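Local atomic coordinates of magnetosome protein MamA (Magnetospirillum gryphiswaldense, PDB entry 3ASF), a protein that probably acts as a tetratricopeptide-repeat scaffold that mediates protein-protein interactions at the magnetosome. Residues 82-87 / 110-115; 94-99 / 118-123; 9-14 / 31-36. All coordinates share one frame; numbering follows the deposited sequence.

Contact 1: residues 82-87 / 110-115; sequences LGLTYV and FNVRFR. With SO4 (sulfate ion), chain H; SO4 (sulfate ion), chain F.
The guanidinium of R115, whose aliphatic stem crosses L84, is occupied on both faces: F114 CE2 stands over its centre on one side, 4.0 Å above the plane, and O3 of the chain H sulfate lies over the other. At its edge, in the plane, come the amide of N111 and the sulfate of chain F. Toward N111 the geometry is nearly straight: R115 NE donates to N111 OD1 over 2.9 Å at 169°, one helical turn back. A bend at chi2 (-62°) folds the arginine chain along its own helix and so brings NE to that amide. With OD1 held, N111 ND2 is turned to O4 of the chain H sulfate at 2.7 Å. NH1 and NH2 of R115 share O4 of the chain F sulfate, NH2 at 2.6 Å.

Beneath this polar layer the helices meet through aliphatic groups. L84 CD1 touches R115 CG at 3.9 Å and V112 CG2 at 4.2 Å, while V87 CG2 packs against R115 CB at 4.2 Å. With an alanine in place of R115, N111 OD1 would probably lose its NE donor, leaving the amide held through ND2 alone, L84 CD1 its aliphatic neighbour CG, and the chain F sulfate two donors.

L99 and A95 of helix 92-105 also pack on L84 and V87. The axes of the two segments lie 10.4 Å apart at 42°, and helices 76-88 and 110-122 start 34 residues apart with one helix between them, the periodicity and helix stacking of a TPR superhelix.

Contact 2: residues 94-99 / 118-123; sequences LAVPLL and VALDNL
V118 O, the carbonyl just ahead of the A119 that meets V96, is gripped by two N-H groups of N122 that reach it from opposite faces of its plane. The backbone N122 N gives the ordinary helical bond; the side-chain ND2 adds a second at 3.1 Å, bent to 138° and coming from above the carbonyl plane rather than along a lone pair. N122 is thereby folded back on its own last turn of helix.

The contact itself is apolar and centres on V96. With CG1 anti to the backbone N (chi1 170°), CG2 is left to do most of the touching: it meets A119 CB at 3.9 Å, L120 CD1 at 3.9 Å and L123 CD2 at 3.8 Å. L120 crosses the valine at about a right angle, whereas L123 runs past it in the opposite direction. A95 CB faces A119 CB at 4.4 Å, two small side chains where the helices come together. P97 follows V96, and its nitrogen, lacking a hydrogen, kinks helix 92-105 there.

The segment axes approach to 9.5 Å and run roughly antiparallel, at 144°. Beyond them, L120 leans on E128 and A129 of helix 126-139, L98 touches L82 and Y86 of helix 76-88, and L99 rests on R115 and L116, placing helix 92-105 against both helix 76-88 and helix 110-122.

Contact 3: residues 9-14 / 31-36; sequences VYYRDK and LEQVYD. With SO4 (sulfate ion), chain J.
Y11 turns its CG anti to the carbonyl carbon (chi1 -75°), which sends the ring out toward Q33, while V34, with CG1 anti to its backbone N (chi1 179°), lays CG2 against Y11 CB and R12 N and CG1 against R12 CB. The contact lies at the N-terminal end of this TPR-like, all-helical chain, where helix 6-20 packs on the end of helix 24-31 and the loop after it.

V34 CG2 nests against Y11 CB at 3.5 Å, and V34 CG1 touches R12 CB at 3.7 Å, so the valine bridges two consecutive residues of the helix. L31 comes in beside it: its CD1 reaches Y11 O at 3.4 Å and lies near R12 CA. Behind it, L31 packs on L48, so the same leucine touches helix 6-20 and helix 42-54. Above, the Q33 amide passes obliquely over one face of the Y11 ring, its CD 4.0 Å from the plane and offset toward the rim, with the two planes 55° apart. M30 also touches the Y11 side chain.

The R12 and K14 side chains lead away from the loop. R12 goes to a salt bridge with D41, with the neighbouring D13 as a second, long salt bridge, and K14 NZ donates to O2 of the chain J sulfate at 3.2 Å. The turn is tied by its own backbone: L31 O accepts from V34 N and Y35 N, each at 2.9 Å.

Overall arrangement
Contacts 1 and 2 form one continuous packing unit, with centres 8 Å apart, since helix 110-122 serves both: its first half meets helix 76-88 and its end meets helix 92-105. Segments 82-87 of contact 1 and 94-99 of contact 2 touch directly, as where G83 O lies 3.6 Å from A95 CB, so three helices are packed pairwise. Contact 3 lies near the N-terminus, about 24 Å from the chain centre; its centre is about 27 Å from that of contact 1 and about 33 Å from that of contact 2, with no touch. Sulfates, probably from the crystallisation liquor, lie at contacts 1 and 3; those held by N111 and R115 may mark an anion-friendly surface.

Contact 1: residues 82-87 / 110-115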
loop_
_atom_site.group_PDB
_atom_site.type_symbol
_atom_site.label_atom_id
_atom_site.label_comp_id
_atom_site.label_asym_id
_atom_site.label_seq_id
_atom_site.Cartn_x
_atom_site.Cartn_y
_atom_site.Cartn_z
ATOM N N LEU A 82 1.354 4.922 -3.846
ATOM C CA LEU A 82 1.856 4.256 -5.036
ATOM C C LEU A 82 2.353 2.859 -4.701
ATOM O O LEU A 82 1.974 1.888 -5.359
ATOM C CB LEU A 82 2.922 5.071 -5.749
ATOM C CG LEU A 82 3.384 4.449 -7.076
ATOM C CD1 LEU A 82 2.220 3.949 -7.974
ATOM C CD2 LEU A 82 4.310 5.422 -7.830
ATOM N N GLY A 83 3.169 2.753 -3.659
ATOM C CA GLY A 83 3.748 1.455 -3.308
ATOM C C GLY A 83 2.673 0.421 -2.992
ATOM O O GLY A 83 2.730 -0.724 -3.466
ATOM N N LEU A 84 1.686 0.855 -2.197
ATOM C CA LEU A 84 0.553 0.025 -1.775
ATOM C C LEU A 84 -0.283 -0.349 -2.975
ATOM O O LEU A 84 -0.705 -1.492 -3.134
ATOM C CB LEU A 84 -0.300 0.774 -0.739
ATOM C CG LEU A 84 -0.160 0.503 0.776
ATOM C CD1 LEU A 84 1.121 -0.238 1.203
ATOM C CD2 LEU A 84 -0.325 1.751 1.601
ATOM N N THR A 85 -0.485 0.623 -3.848
ATOM C CA THR A 85 -1.270 0.401 -5.038
ATOM C C THR A 85 -0.635 -0.674 -5.906
ATOM O O THR A 85 -1.336 -1.524 -6.441
ATOM C CB THR A 85 -1.462 1.714 -5.851
ATOM O OG1 THR A 85 -2.161 2.671 -5.051
ATOM C CG2 THR A 85 -2.228 1.466 -7.147
ATOM N N TYR A 86 0.676 -0.646 -6.076
ATOM C CA TYR A 86 1.271 -1.620 -6.971
ATOM C C TYR A 86 1.059 -3.026 -6.426
ATOM O O TYR A 86 0.865 -3.954 -7.202
ATOM C CB TYR A 86 2.762 -1.410 -7.150
ATOM C CG TYR A 86 3.219 -0.335 -8.107
ATOM C CD1 TYR A 86 2.750 -0.261 -9.421
ATOM C CD2 TYR A 86 4.190 0.580 -7.706
ATOM C CE1 TYR A 86 3.226 0.740 -10.297
ATOM C CE2 TYR A 86 4.661 1.553 -8.549
ATOM C CZ TYR A 86 4.185 1.638 -9.838
ATOM O OH TYR A 86 4.699 2.625 -10.641
ATOM N N VAL A 87 1.112 -3.192 -5.100
ATOM C CA VAL A 87 0.916 -4.512 -4.500
ATOM C C VAL A 87 -0.475 -5.064 -4.826
ATOM O O VAL A 87 -0.612 -6.209 -5.261
ATOM C CB VAL A 87 1.156 -4.538 -2.957
ATOM C CG1 VAL A 87 0.683 -5.863 -2.363
ATOM C CG2 VAL A 87 2.617 -4.347 -2.638
ATOM N N PHE A 110 2.794 -0.178 9.890
ATOM C CA PHE A 110 2.691 -1.625 9.882
ATOM C C PHE A 110 2.281 -2.207 8.527
ATOM O O PHE A 110 2.836 -3.214 8.064
ATOM C CB PHE A 110 1.706 -2.077 10.957
ATOM C CG PHE A 110 1.282 -3.507 10.821
ATOM C CD1 PHE A 110 1.999 -4.537 11.453
ATOM C CD2 PHE A 110 0.178 -3.840 10.041
ATOM C CE1 PHE A 110 1.610 -5.885 11.312
ATOM C CE2 PHE A 110 -0.232 -5.178 9.897
ATOM C CZ PHE A 110 0.484 -6.204 10.540
ATOM N N ASN A 111 1.284 -1.605 7.908
ATOM C CA ASN A 111 0.758 -2.123 6.645
ATOM C C ASN A 111 1.804 -2.083 5.518
ATOM O O ASN A 111 2.004 -3.066 4.778
ATOM C CB ASN A 111 -0.482 -1.310 6.294
ATOM C CG ASN A 111 -1.138 -1.764 5.033
ATOM O OD1 ASN A 111 -1.239 -2.955 4.757
ATOM N ND2 ASN A 111 -1.600 -0.807 4.252
ATOM N N VAL A 112 2.494 -0.958 5.400
ATOM C CA VAL A 112 3.624 -0.850 4.483
ATOM C C VAL A 112 4.622 -1.999 4.682
ATOM O O VAL A 112 5.019 -2.700 3.728
ATOM C CB VAL A 112 4.352 0.462 4.699
ATOM C CG1 VAL A 112 5.769 0.379 4.170
ATOM C CG2 VAL A 112 3.611 1.586 4.002
ATOM N N ARG A 113 5.008 -2.232 5.931
ATOM C CA ARG A 113 5.985 -3.284 6.175
ATOM C C ARG A 113 5.411 -4.624 5.813
ATOM O O ARG A 113 6.131 -5.440 5.224
ATOM C CB ARG A 113 6.529 -3.283 7.614
ATOM C CG ARG A 113 7.483 -4.400 7.892
ATOM C CD ARG A 113 8.766 -4.331 7.028
ATOM N NE ARG A 113 9.612 -3.201 7.376
ATOM C CZ ARG A 113 10.883 -3.059 7.013
ATOM N NH1 ARG A 113 11.546 -1.988 7.407
ATOM N NH2 ARG A 113 11.498 -3.973 6.280
ATOM N N PHE A 114 4.142 -4.847 6.149
ATOM C CA PHE A 114 3.527 -6.129 5.902
ATOM C C PHE A 114 3.396 -6.356 4.425
ATOM O O PHE A 114 3.661 -7.470 3.966
ATOM C CB PHE A 114 2.148 -6.237 6.557
ATOM C CG PHE A 114 1.399 -7.476 6.180
ATOM C CD1 PHE A 114 1.792 -8.701 6.672
ATOM C CD2 PHE A 114 0.308 -7.409 5.332
ATOM C CE1 PHE A 114 1.111 -9.855 6.326
ATOM C CE2 PHE A 114 -0.384 -8.535 4.974
ATOM C CZ PHE A 114 0.011 -9.772 5.473
ATOM N N ARG A 115 2.998 -5.331 3.660
ATOM C CA ARG A 115 2.863 -5.513 2.191
ATOM C C ARG A 115 4.196 -5.664 1.490
ATOM O O ARG A 115 4.281 -6.290 0.422
ATOM C CB ARG A 115 2.156 -4.336 1.532
ATOM C CG ARG A 115 0.788 -4.024 2.077
ATOM C CD ARG A 115 -0.162 -5.182 1.881
ATOM N NE ARG A 115 -1.323 -4.983 2.725
ATOM C CZ ARG A 115 -2.387 -5.775 2.737
ATOM N NH1 ARG A 115 -2.440 -6.840 1.940
ATOM N NH2 ARG A 115 -3.391 -5.486 3.552
HETATM S S SO4 H . -3.740 -1.646 1.519
HETATM O O1 SO4 H . -3.521 -1.466 0.083
HETATM O O2 SO4 H . -4.115 -0.360 2.116
HETATM O O3 SO4 H . -4.813 -2.634 1.723
HETATM O O4 SO4 H . -2.501 -2.152 2.096
HETATM S S SO4 F . -6.173 -7.953 2.915
HETATM O O1 SO4 F . -6.831 -6.836 2.233
HETATM O O2 SO4 F . -6.817 -8.211 4.206
HETATM O O3 SO4 F . -6.215 -9.144 2.066
HETATM O O4 SO4 F . -4.778 -7.613 3.167
#

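Contact 2: residues 94-99 / 118-123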
loop_
_atom_site.group_PDB
_atom_site.type_symbol
_atom_site.label_atom_id
_atom_site.label_comp_id
_atom_site.label_asym_id
_atom_site.label_seq_id
_atom_site.Cartn_x
_atom_site.Cartn_y
_atom_site.Cartn_z
ATOM N N LEU A 94 7.723 -3.406 -8.935
ATOM C CA LEU A 94 7.609 -1.952 -8.846
ATOM C C LEU A 94 7.263 -1.472 -7.437
ATOM O O LEU A 94 7.618 -0.346 -7.048
ATOM C CB LEU A 94 6.572 -1.454 -9.868
ATOM C CG LEU A 94 7.147 -1.059 -11.233
ATOM C CD1 LEU A 94 8.333 -1.891 -11.675
ATOM C CD2 LEU A 94 6.086 -1.072 -12.347
ATOM N N ALA A 95 6.577 -2.319 -6.677
ATOM C CA ALA A 95 6.249 -1.980 -5.294
ATOM C C ALA A 95 7.487 -1.887 -4.393
ATOM O O ALA A 95 7.631 -0.932 -3.635
ATOM C CB ALA A 95 5.241 -2.982 -4.698
ATOM N N VAL A 96 8.370 -2.881 -4.476
ATOM C CA VAL A 96 9.417 -3.048 -3.471
ATOM C C VAL A 96 10.229 -1.752 -3.191
ATOM O O VAL A 96 10.228 -1.266 -2.071
ATOM C CB VAL A 96 10.308 -4.270 -3.787
ATOM C CG1 VAL A 96 11.521 -4.295 -2.890
ATOM C CG2 VAL A 96 9.518 -5.554 -3.601
ATOM N N PRO A 97 10.875 -1.159 -4.210
ATOM C CA PRO A 97 11.711 -0.020 -3.857
ATOM C C PRO A 97 10.933 1.047 -3.097
ATOM O O PRO A 97 11.480 1.689 -2.193
ATOM C CB PRO A 97 12.143 0.542 -5.229
ATOM C CG PRO A 97 11.917 -0.575 -6.212
ATOM C CD PRO A 97 10.757 -1.330 -5.677
ATOM N N LEU A 98 9.673 1.239 -3.461
ATOM C CA LEU A 98 8.873 2.277 -2.847
ATOM C C LEU A 98 8.535 1.909 -1.387
ATOM O O LEU A 98 8.666 2.721 -0.471
ATOM C CB LEU A 98 7.605 2.510 -3.663
ATOM C CG LEU A 98 7.754 3.370 -4.918
ATOM C CD1 LEU A 98 6.586 3.158 -5.878
ATOM C CD2 LEU A 98 7.938 4.868 -4.555
ATOM N N LEU A 99 8.133 0.671 -1.178
ATOM C CA LEU A 99 7.808 0.241 0.145
ATOM C C LEU A 99 9.079 0.246 1.010
ATOM O O LEU A 99 9.038 0.686 2.160
ATOM C CB LEU A 99 7.085 -1.120 0.116
ATOM C CG LEU A 99 5.666 -1.161 -0.527
ATOM C CD1 LEU A 99 5.069 -2.541 -0.447
ATOM C CD2 LEU A 99 4.685 -0.175 0.093
ATOM N N VAL A 118 4.815 -9.174 1.754
ATOM C CA VAL A 118 3.986 -9.801 0.754
ATOM C C VAL A 118 4.598 -9.674 -0.645
ATOM O O VAL A 118 4.691 -10.673 -1.364
ATOM C CB VAL A 118 2.548 -9.231 0.783
ATOM C CG1 VAL A 118 1.731 -9.778 -0.373
ATOM C CG2 VAL A 118 1.846 -9.598 2.114
ATOM N N ALA A 119 5.022 -8.470 -1.026
ATOM C CA ALA A 119 5.604 -8.256 -2.354
ATOM C C ALA A 119 6.830 -9.143 -2.526
ATOM O O ALA A 119 7.000 -9.776 -3.543
ATOM C CB ALA A 119 5.994 -6.798 -2.543
ATOM N N LEU A 120 7.684 -9.163 -1.513
ATOM C CA LEU A 120 8.899 -9.961 -1.506
ATOM C C LEU A 120 8.647 -11.460 -1.660
ATOM O O LEU A 120 9.349 -12.120 -2.431
ATOM C CB LEU A 120 9.667 -9.683 -0.212
ATOM C CG LEU A 120 10.928 -8.799 -0.162
ATOM C CD1 LEU A 120 11.392 -8.215 -1.492
ATOM C CD2 LEU A 120 10.836 -7.723 0.891
ATOM N N ASP A 121 7.661 -11.994 -0.934
ATOM C CA ASP A 121 7.293 -13.431 -0.999
ATOM C C ASP A 121 6.907 -13.803 -2.436
ATOM O O ASP A 121 7.384 -14.798 -2.996
ATOM C CB ASP A 121 6.140 -13.740 -0.024
ATOM C CG ASP A 121 5.615 -15.190 -0.125
ATOM O OD1 ASP A 121 6.175 -16.075 0.575
ATOM O OD2 ASP A 121 4.609 -15.434 -0.851
ATOM N N ASN A 122 6.053 -12.973 -3.023
ATOM C CA ASN A 122 5.628 -13.144 -4.400
ATOM C C ASN A 122 6.788 -13.105 -5.396
ATOM O O ASN A 122 6.744 -13.796 -6.407
ATOM C CB ASN A 122 4.546 -12.130 -4.746
ATOM C CG ASN A 122 3.179 -12.595 -4.312
ATOM O OD1 ASN A 122 2.667 -13.579 -4.837
ATOM N ND2 ASN A 122 2.581 -11.904 -3.345
ATOM N N LEU A 123 7.828 -12.330 -5.093
ATOM C CA LEU A 123 9.039 -12.311 -5.913
ATOM C C LEU A 123 9.998 -13.474 -5.663
ATOM O O LEU A 123 11.097 -13.501 -6.237
ATOM C CB LEU A 123 9.798 -11.004 -5.719
ATOM C CG LEU A 123 9.435 -9.847 -6.636
ATOM C CD1 LEU A 123 7.981 -9.865 -6.987
ATOM C CD2 LEU A 123 9.784 -8.592 -5.919
#

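Contact 3: residues 9-14 / 31-36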
loop_
_atom_site.group_PDB
_atom_site.type_symbol
_atom_site.label_atom_id
_atom_site.label_comp_id
_atom_site.label_asym_id
_atom_site.label_seq_id
_atom_site.Cartn_x
_atom_site.Cartn_y
_atom_site.Cartn_z
ATOM N N VAL A 9 -12.385 25.975 -7.190
ATOM C CA VAL A 9 -12.013 25.831 -5.781
ATOM C C VAL A 9 -12.942 24.870 -5.050
ATOM O O VAL A 9 -12.490 24.148 -4.169
ATOM C CB VAL A 9 -11.952 27.185 -5.009
ATOM C CG1 VAL A 9 -13.241 27.454 -4.239
ATOM C CG2 VAL A 9 -10.785 27.181 -4.034
ATOM N N TYR A 10 -14.229 24.875 -5.402
ATOM C CA TYR A 10 -15.196 23.999 -4.745
ATOM C C TYR A 10 -14.799 22.583 -5.061
ATOM O O TYR A 10 -14.486 21.807 -4.164
ATOM C CB TYR A 10 -16.635 24.261 -5.209
ATOM C CG TYR A 10 -17.685 23.514 -4.398
ATOM C CD1 TYR A 10 -18.004 23.918 -3.099
ATOM C CD2 TYR A 10 -18.358 22.412 -4.929
ATOM C CE1 TYR A 10 -18.961 23.246 -2.347
ATOM C CE2 TYR A 10 -19.317 21.727 -4.181
ATOM C CZ TYR A 10 -19.614 22.152 -2.890
ATOM O OH TYR A 10 -20.565 21.490 -2.143
ATOM N N TYR A 11 -14.767 22.275 -6.353
ATOM C CA TYR A 11 -14.442 20.936 -6.810
ATOM C C TYR A 11 -13.107 20.402 -6.269
ATOM O O TYR A 11 -13.046 19.243 -5.882
ATOM C CB TYR A 11 -14.519 20.832 -8.341
ATOM C CG TYR A 11 -15.933 20.780 -8.919
ATOM C CD1 TYR A 11 -16.920 19.961 -8.359
ATOM C CD2 TYR A 11 -16.272 21.527 -10.048
ATOM C CE1 TYR A 11 -18.214 19.907 -8.895
ATOM C CE2 TYR A 11 -17.562 21.479 -10.591
ATOM C CZ TYR A 11 -18.525 20.665 -10.011
ATOM O OH TYR A 11 -19.794 20.616 -10.546
ATOM N N ARG A 12 -12.060 21.227 -6.212
ATOM C CA ARG A 12 -10.759 20.746 -5.712
ATOM C C ARG A 12 -10.693 20.557 -4.183
ATOM O O ARG A 12 -10.274 19.502 -3.716
ATOM C CB ARG A 12 -9.573 21.585 -6.230
ATOM C CG ARG A 12 -8.884 22.459 -5.181
ATOM C CD ARG A 12 -7.366 22.393 -5.270
ATOM N NE ARG A 12 -6.758 22.494 -3.943
ATOM C CZ ARG A 12 -5.495 22.186 -3.659
ATOM N NH1 ARG A 12 -4.673 21.757 -4.604
ATOM N NH2 ARG A 12 -5.051 22.305 -2.417
ATOM N N ASP A 13 -11.098 21.566 -3.415
ATOM C CA ASP A 13 -11.060 21.480 -1.956
ATOM C C ASP A 13 -11.909 20.307 -1.491
ATOM O O ASP A 13 -11.448 19.441 -0.744
ATOM C CB ASP A 13 -11.583 22.772 -1.308
ATOM C CG ASP A 13 -10.655 23.968 -1.520
ATOM O OD1 ASP A 13 -9.442 23.758 -1.747
ATOM O OD2 ASP A 13 -11.146 25.122 -1.447
ATOM N N LYS A 14 -13.151 20.297 -1.967
ATOM C CA LYS A 14 -14.160 19.317 -1.590
ATOM C C LYS A 14 -13.785 17.900 -2.036
ATOM O O LYS A 14 -13.890 16.946 -1.265
ATOM C CB LYS A 14 -15.507 19.720 -2.206
ATOM C CG LYS A 14 -16.730 19.086 -1.582
ATOM C CD LYS A 14 -17.199 19.857 -0.365
ATOM C CE LYS A 14 -18.667 19.589 -0.107
ATOM N NZ LYS A 14 -19.188 20.365 1.052
ATOM N N LEU A 31 -12.832 15.691 -8.942
ATOM C CA LEU A 31 -11.435 15.935 -9.290
ATOM C C LEU A 31 -11.146 15.783 -10.773
ATOM O O LEU A 31 -10.224 16.405 -11.280
ATOM C CB LEU A 31 -10.518 15.044 -8.460
ATOM C CG LEU A 31 -9.982 15.647 -7.153
ATOM C CD1 LEU A 31 -10.682 16.920 -6.709
ATOM C CD2 LEU A 31 -9.992 14.616 -6.053
ATOM N N GLU A 32 -11.924 14.940 -11.449
ATOM C CA GLU A 32 -11.900 14.831 -12.901
ATOM C C GLU A 32 -11.977 16.213 -13.551
ATOM O O GLU A 32 -11.314 16.485 -14.560
ATOM C CB GLU A 32 -13.094 14.024 -13.376
ATOM C CG GLU A 32 -12.825 12.568 -13.647
ATOM C CD GLU A 32 -14.021 11.873 -14.301
ATOM O OE1 GLU A 32 -15.177 12.389 -14.230
ATOM O OE2 GLU A 32 -13.795 10.798 -14.891
ATOM N N GLN A 33 -12.776 17.086 -12.961
ATOM C CA GLN A 33 -12.975 18.394 -13.519
ATOM C C GLN A 33 -11.875 19.394 -13.151
ATOM O O GLN A 33 -11.813 20.478 -13.724
ATOM C CB GLN A 33 -14.358 18.909 -13.141
ATOM C CG GLN A 33 -15.481 18.013 -13.659
ATOM C CD GLN A 33 -16.813 18.373 -13.069
ATOM O OE1 GLN A 33 -17.481 17.542 -12.445
ATOM N NE2 GLN A 33 -17.211 19.624 -13.249
ATOM N N VAL A 34 -11.000 19.040 -12.217
ATOM C CA VAL A 34 -9.941 19.964 -11.782
ATOM C C VAL A 34 -8.539 19.566 -12.292
ATOM O O VAL A 34 -7.700 20.426 -12.585
ATOM C CB VAL A 34 -9.925 20.118 -10.233
ATOM C CG1 VAL A 34 -8.808 21.048 -9.795
ATOM C CG2 VAL A 34 -11.272 20.634 -9.729
ATOM N N TYR A 35 -8.287 18.262 -12.387
ATOM C CA TYR A 35 -7.000 17.790 -12.862
ATOM C C TYR A 35 -6.698 18.261 -14.282
ATOM O O TYR A 35 -7.508 18.086 -15.220
ATOM C CB TYR A 35 -6.884 16.284 -12.783
ATOM C CG TYR A 35 -5.605 15.775 -13.360
ATOM C CD1 TYR A 35 -4.376 16.046 -12.740
ATOM C CD2 TYR A 35 -5.609 15.026 -14.531
ATOM C CE1 TYR A 35 -3.176 15.574 -13.284
ATOM C CE2 TYR A 35 -4.427 14.555 -15.094
ATOM C CZ TYR A 35 -3.213 14.824 -14.469
ATOM O OH TYR A 35 -2.057 14.330 -15.049
ATOM N N ASP A 36 -5.517 18.875 -14.400
ATOM C CA ASP A 36 -4.969 19.346 -15.663
ATOM C C ASP A 36 -3.559 18.782 -15.796
ATOM O O ASP A 36 -2.657 19.170 -15.047
ATOM C CB ASP A 36 -4.936 20.876 -15.666
ATOM C CG ASP A 36 -4.657 21.473 -17.053
ATOM O OD1 ASP A 36 -4.138 20.768 -17.957
ATOM O OD2 ASP A 36 -4.959 22.673 -17.225
HETATM S S SO4 J . -21.477 17.081 1.494
HETATM O O1 SO4 J . -20.196 16.935 0.808
HETATM O O2 SO4 J . -21.685 18.506 1.777
HETATM O O3 SO4 J . -22.550 16.590 0.631
HETATM O O4 SO4 J . -21.445 16.296 2.730
#